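Long-range contacts in congerin-2 (Conger myriaster, PDB 1IS5), which binds beta-galactosides as a homodimeric lectin of the galectin family, though its physiological role is not yet known: residues G35-S40 with L63-G68; S75-F80 with E105-P110. All coordinates share one frame; numbering follows the deposited sequence.

Interaction 1: G35-S40 with L63-G68; sequences GESTDS and LVHNVG
The carbonyl oxygen of S40, a residue whose side chain packs on H65, is gripped by two backbone N-H groups: E36 N at 2.9 Å from S40 O and S37 N at 3.1 Å from the same S40 O. This is a classic beta bulge, and it closes the base of the type I turn S37-S40. The S40 hydroxyl reaches the neighbouring loop through a water, 2.7 Å from S40 OG and 2.9 Å from H65 N, whose N-H donates to it. A second water lies within bonding range of both E36 OE2 and L63 O.

Both segments are the tips of hairpins, 29-34/40-48 and 57-64/68-75, side by side in the larger sheet of the galectin sandwich; the second tip has its own bulge, with V67 and G68 both facing V64.

D39 makes most of the direct contact. With CG anti to the backbone N (chi1 -172°), its carboxylate reaches across to H65, crossing that side chain at about a right angle. OD1 sits over one face of the imidazole, 3.4 Å from H65 CD2, with the carboxylate and ring planes 48° apart. The same D39 OD1 also takes a weak bond from N66 N at 3.3 Å. D39 O, meanwhile, receives a CH...O contact from H65 CA at 3.2 Å. L63 turns its CD2 branch to the backbone of the turn, 3.8 Å from T38 O, and L63 also packs against W69 of the paired strand 68-75, a predicted galactoside-binding residue.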
# COMPACT_ATOMS: atom_id res chain seq x y z
N GLY A 35 9.39 8.63 0.06
CA GLY A 35 10.25 9.22 -0.93
C GLY A 35 9.89 8.71 -2.29
O GLY A 35 8.76 8.47 -2.70
N GLU A 36 10.99 8.48 -2.96
CA GLU A 36 10.94 8.22 -4.36
C GLU A 36 11.50 6.83 -4.59
O GLU A 36 11.04 6.16 -5.51
CB GLU A 36 11.76 9.37 -5.04
CG GLU A 36 11.51 10.93 -4.61
CD GLU A 36 12.02 11.77 -3.34
OE1 GLU A 36 11.43 12.84 -3.17
OE2 GLU A 36 12.96 11.47 -2.56
N SER A 37 12.41 6.27 -3.78
CA SER A 37 13.01 4.99 -4.05
C SER A 37 13.71 4.51 -2.78
O SER A 37 13.74 5.30 -1.84
CB SER A 37 14.04 5.13 -5.23
OG SER A 37 15.22 5.91 -5.00
N THR A 38 14.33 3.33 -2.61
CA THR A 38 14.98 3.08 -1.33
C THR A 38 16.24 3.95 -1.17
O THR A 38 16.71 4.11 -0.04
CB THR A 38 15.30 1.54 -1.15
OG1 THR A 38 16.19 1.10 -2.16
CG2 THR A 38 14.02 0.70 -1.22
N ASP A 39 16.80 4.57 -2.21
CA ASP A 39 17.98 5.43 -2.13
C ASP A 39 17.60 6.90 -2.22
O ASP A 39 18.48 7.76 -2.34
CB ASP A 39 18.99 5.11 -3.30
CG ASP A 39 20.41 5.78 -3.27
OD1 ASP A 39 21.08 5.83 -4.32
OD2 ASP A 39 20.87 6.28 -2.22
N SER A 40 16.33 7.27 -2.17
CA SER A 40 15.96 8.64 -2.37
C SER A 40 14.75 8.78 -1.47
O SER A 40 13.63 8.37 -1.82
CB SER A 40 15.67 8.77 -3.84
OG SER A 40 15.28 10.10 -4.11
N LEU A 63 17.59 11.35 2.64
CA LEU A 63 18.68 10.65 2.01
C LEU A 63 18.59 11.06 0.55
O LEU A 63 17.54 10.88 -0.11
CB LEU A 63 18.49 9.15 2.15
CG LEU A 63 19.37 8.24 1.32
CD1 LEU A 63 20.74 8.24 1.83
CD2 LEU A 63 18.83 6.88 1.42
N VAL A 64 19.66 11.66 0.06
CA VAL A 64 19.69 12.14 -1.31
C VAL A 64 20.39 11.07 -2.15
O VAL A 64 21.47 10.54 -1.84
CB VAL A 64 20.41 13.50 -1.34
CG1 VAL A 64 20.61 14.03 -2.75
CG2 VAL A 64 19.53 14.52 -0.63
N HIS A 65 19.68 10.74 -3.21
CA HIS A 65 20.10 9.76 -4.19
C HIS A 65 21.56 9.94 -4.65
O HIS A 65 21.97 11.03 -5.08
CB HIS A 65 19.08 9.91 -5.31
CG HIS A 65 19.25 8.78 -6.30
ND1 HIS A 65 19.92 8.79 -7.44
CD2 HIS A 65 18.76 7.51 -6.08
CE1 HIS A 65 19.87 7.57 -7.92
NE2 HIS A 65 19.17 6.82 -7.10
N ASN A 66 22.38 8.90 -4.53
CA ASN A 66 23.78 8.90 -4.85
C ASN A 66 24.56 9.97 -4.13
O ASN A 66 25.70 10.28 -4.50
CB ASN A 66 23.99 9.04 -6.36
CG ASN A 66 25.36 8.54 -6.84
OD1 ASN A 66 25.90 9.02 -7.84
ND2 ASN A 66 25.98 7.50 -6.27
N VAL A 67 24.03 10.53 -3.03
CA VAL A 67 24.75 11.51 -2.23
C VAL A 67 24.78 11.02 -0.77
O VAL A 67 25.87 10.87 -0.21
CB VAL A 67 24.06 12.91 -2.31
CG1 VAL A 67 24.66 13.89 -1.34
CG2 VAL A 67 24.31 13.52 -3.66
N GLY A 68 23.66 10.72 -0.12
CA GLY A 68 23.72 10.28 1.27
C GLY A 68 22.82 11.06 2.19
O GLY A 68 22.04 11.91 1.75
O HOH W 1 15.35 12.95 -1.15
O HOH W 2 17.19 12.02 -3.81

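Interaction 2: S75-F80 with E105-P110; sequences SKKFPF and ETVEFP
S75 comes first, at the end of strand 68-75, and its hydroxyl oxygen lies 4.1 Å from the V107 CG2 methyl on strand 106-110. S75 OG is more than a neighbour of that methyl: it accepts the backbone N-H of K77, with K77 N at 3.1 Å and an angle of 157° at the hydrogen. That bond closes an ST turn, which swings the chain off the strand. K76 curls back over the turn, and its NZ adds a weak bond to S75 OG at 3.3 Å.

K77 then carries the contact. Its CG leaves the backbone anti to the carbonyl carbon (chi1 -67°), and from there the chain runs out extended beside E105. The aliphatic part lies against the E105 carboxylate, K77 CG being 3.9 Å from E105 OE1, and the CD methylene reaches the V107 methyl. The ammonium group passes the acid by: K77 NZ stays 4.8 Å from E105 OE1 and instead makes a weak bond to T106 O at 3.3 Å. Opposite charges this near probably still attract, but the bonded partner of E105 OE2 is N103.

Beyond K77 the contact with strand 106-110 fades. F78 faces away from that strand, and F80 brings its CD2 to 3.7 Å above the centre of the F78 ring. P79 between them is the centre of an inverse gamma turn; its CG lies over one face of F80. The F80 ring meets H47 edge-to-face, and the F78 ring meets F49 in the same way.

The arrangement belongs to the galectin beta-sandwich: a loop leaving one sheet, beginning at the predicted galactoside-binding S75, rests against the outermost strand 106-110 of the other.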
# COMPACT_ATOMS: atom_id res chain seq x y z
N SER A 75 14.08 14.11 18.03
CA SER A 75 13.00 14.40 18.91
C SER A 75 13.08 13.36 20.01
O SER A 75 13.35 12.16 19.94
CB SER A 75 11.66 14.29 18.20
OG SER A 75 10.62 14.53 19.13
N LYS A 76 12.82 14.03 21.09
CA LYS A 76 12.69 13.50 22.42
C LYS A 76 11.38 12.76 22.63
O LYS A 76 11.28 11.92 23.53
CB LYS A 76 12.80 14.68 23.38
CG LYS A 76 12.63 16.20 22.85
CD LYS A 76 11.34 16.64 22.07
CE LYS A 76 11.66 17.61 20.94
NZ LYS A 76 10.56 17.76 19.99
N LYS A 77 10.34 13.06 21.85
CA LYS A 77 9.00 12.46 21.97
C LYS A 77 9.08 10.99 21.64
O LYS A 77 9.37 10.70 20.49
CB LYS A 77 7.99 13.09 21.02
CG LYS A 77 7.78 14.50 21.47
CD LYS A 77 7.08 15.32 20.46
CE LYS A 77 7.14 16.66 21.12
NZ LYS A 77 6.65 17.67 20.23
N PHE A 78 8.80 10.05 22.53
CA PHE A 78 8.98 8.67 22.15
C PHE A 78 7.93 7.84 22.85
O PHE A 78 8.22 7.08 23.78
CB PHE A 78 10.42 8.22 22.52
CG PHE A 78 10.88 6.99 21.74
CD1 PHE A 78 10.89 5.73 22.34
CD2 PHE A 78 11.28 7.12 20.41
CE1 PHE A 78 11.30 4.61 21.60
CE2 PHE A 78 11.69 6.01 19.68
CZ PHE A 78 11.70 4.76 20.27
N PRO A 79 6.67 7.92 22.44
CA PRO A 79 5.62 7.15 23.08
C PRO A 79 5.57 5.74 22.47
O PRO A 79 4.51 5.35 21.95
CB PRO A 79 4.43 8.06 22.82
CG PRO A 79 4.71 8.52 21.36
CD PRO A 79 6.14 8.88 21.45
N PHE A 80 6.65 4.97 22.41
CA PHE A 80 6.67 3.70 21.68
C PHE A 80 7.10 2.59 22.61
O PHE A 80 7.96 2.83 23.48
CB PHE A 80 7.65 3.76 20.48
CG PHE A 80 7.26 4.79 19.41
CD1 PHE A 80 6.31 4.48 18.44
CD2 PHE A 80 7.84 6.06 19.42
CE1 PHE A 80 5.91 5.43 17.48
CE2 PHE A 80 7.45 7.00 18.47
CZ PHE A 80 6.49 6.69 17.50
N GLU A 105 0.85 13.58 20.10
CA GLU A 105 1.92 14.57 20.02
C GLU A 105 2.30 14.71 18.57
O GLU A 105 2.02 13.78 17.81
CB GLU A 105 3.14 14.13 20.82
CG GLU A 105 2.88 14.25 22.30
CD GLU A 105 4.14 13.97 23.12
OE1 GLU A 105 4.66 14.94 23.69
OE2 GLU A 105 4.62 12.83 23.19
N THR A 106 2.88 15.81 18.10
CA THR A 106 3.17 15.94 16.67
C THR A 106 4.65 16.24 16.46
O THR A 106 5.32 16.72 17.37
CB THR A 106 2.28 17.05 16.06
OG1 THR A 106 2.76 18.28 16.59
CG2 THR A 106 0.81 16.92 16.39
N VAL A 107 5.23 15.97 15.31
CA VAL A 107 6.62 16.30 15.04
C VAL A 107 6.53 16.94 13.66
O VAL A 107 5.70 16.52 12.84
CB VAL A 107 7.50 15.02 15.01
CG1 VAL A 107 8.91 15.36 14.61
CG2 VAL A 107 7.58 14.40 16.39
N GLU A 108 7.31 17.97 13.37
CA GLU A 108 7.27 18.60 12.05
C GLU A 108 8.65 18.45 11.46
O GLU A 108 9.63 18.46 12.22
CB GLU A 108 6.94 20.06 12.15
CG GLU A 108 5.46 20.30 12.53
CD GLU A 108 5.16 20.12 14.02
OE1 GLU A 108 5.87 20.69 14.86
OE2 GLU A 108 4.22 19.40 14.35
N PHE A 109 8.85 18.28 10.16
CA PHE A 109 10.19 18.11 9.63
C PHE A 109 10.13 18.90 8.33
O PHE A 109 9.09 18.80 7.66
CB PHE A 109 10.43 16.64 9.36
CG PHE A 109 11.79 16.34 8.74
CD1 PHE A 109 12.95 16.57 9.48
CD2 PHE A 109 11.86 15.83 7.45
CE1 PHE A 109 14.19 16.28 8.94
CE2 PHE A 109 13.11 15.53 6.88
CZ PHE A 109 14.26 15.76 7.63
N PRO A 110 11.11 19.71 7.90
CA PRO A 110 11.07 20.38 6.62
C PRO A 110 10.97 19.44 5.40
O PRO A 110 11.54 18.35 5.36
CB PRO A 110 12.32 21.22 6.65
CG PRO A 110 13.23 20.46 7.60
CD PRO A 110 12.26 20.15 8.70

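From the N terminus, the chain reaches interaction 1 first, at the turn between strands 29-34 and 40-48; that contact closes when strand 57-64 ends and the next turn comes alongside. Strand 68-75 then leads away from it, carrying all seven residues of the predicted galactoside site, and delivers the chain to 75-80, where interaction 2 opens. This second loop closes only at 105-110, after strands 85-92 and 96-100 have been laid down. The two contacts therefore follow in series, neither nesting nor crossing. Their centres are 22 Å apart, on opposite sides of the chain's centre: interaction 1 joins adjacent hairpin tips of one sheet, interaction 2 bridges the two sheets.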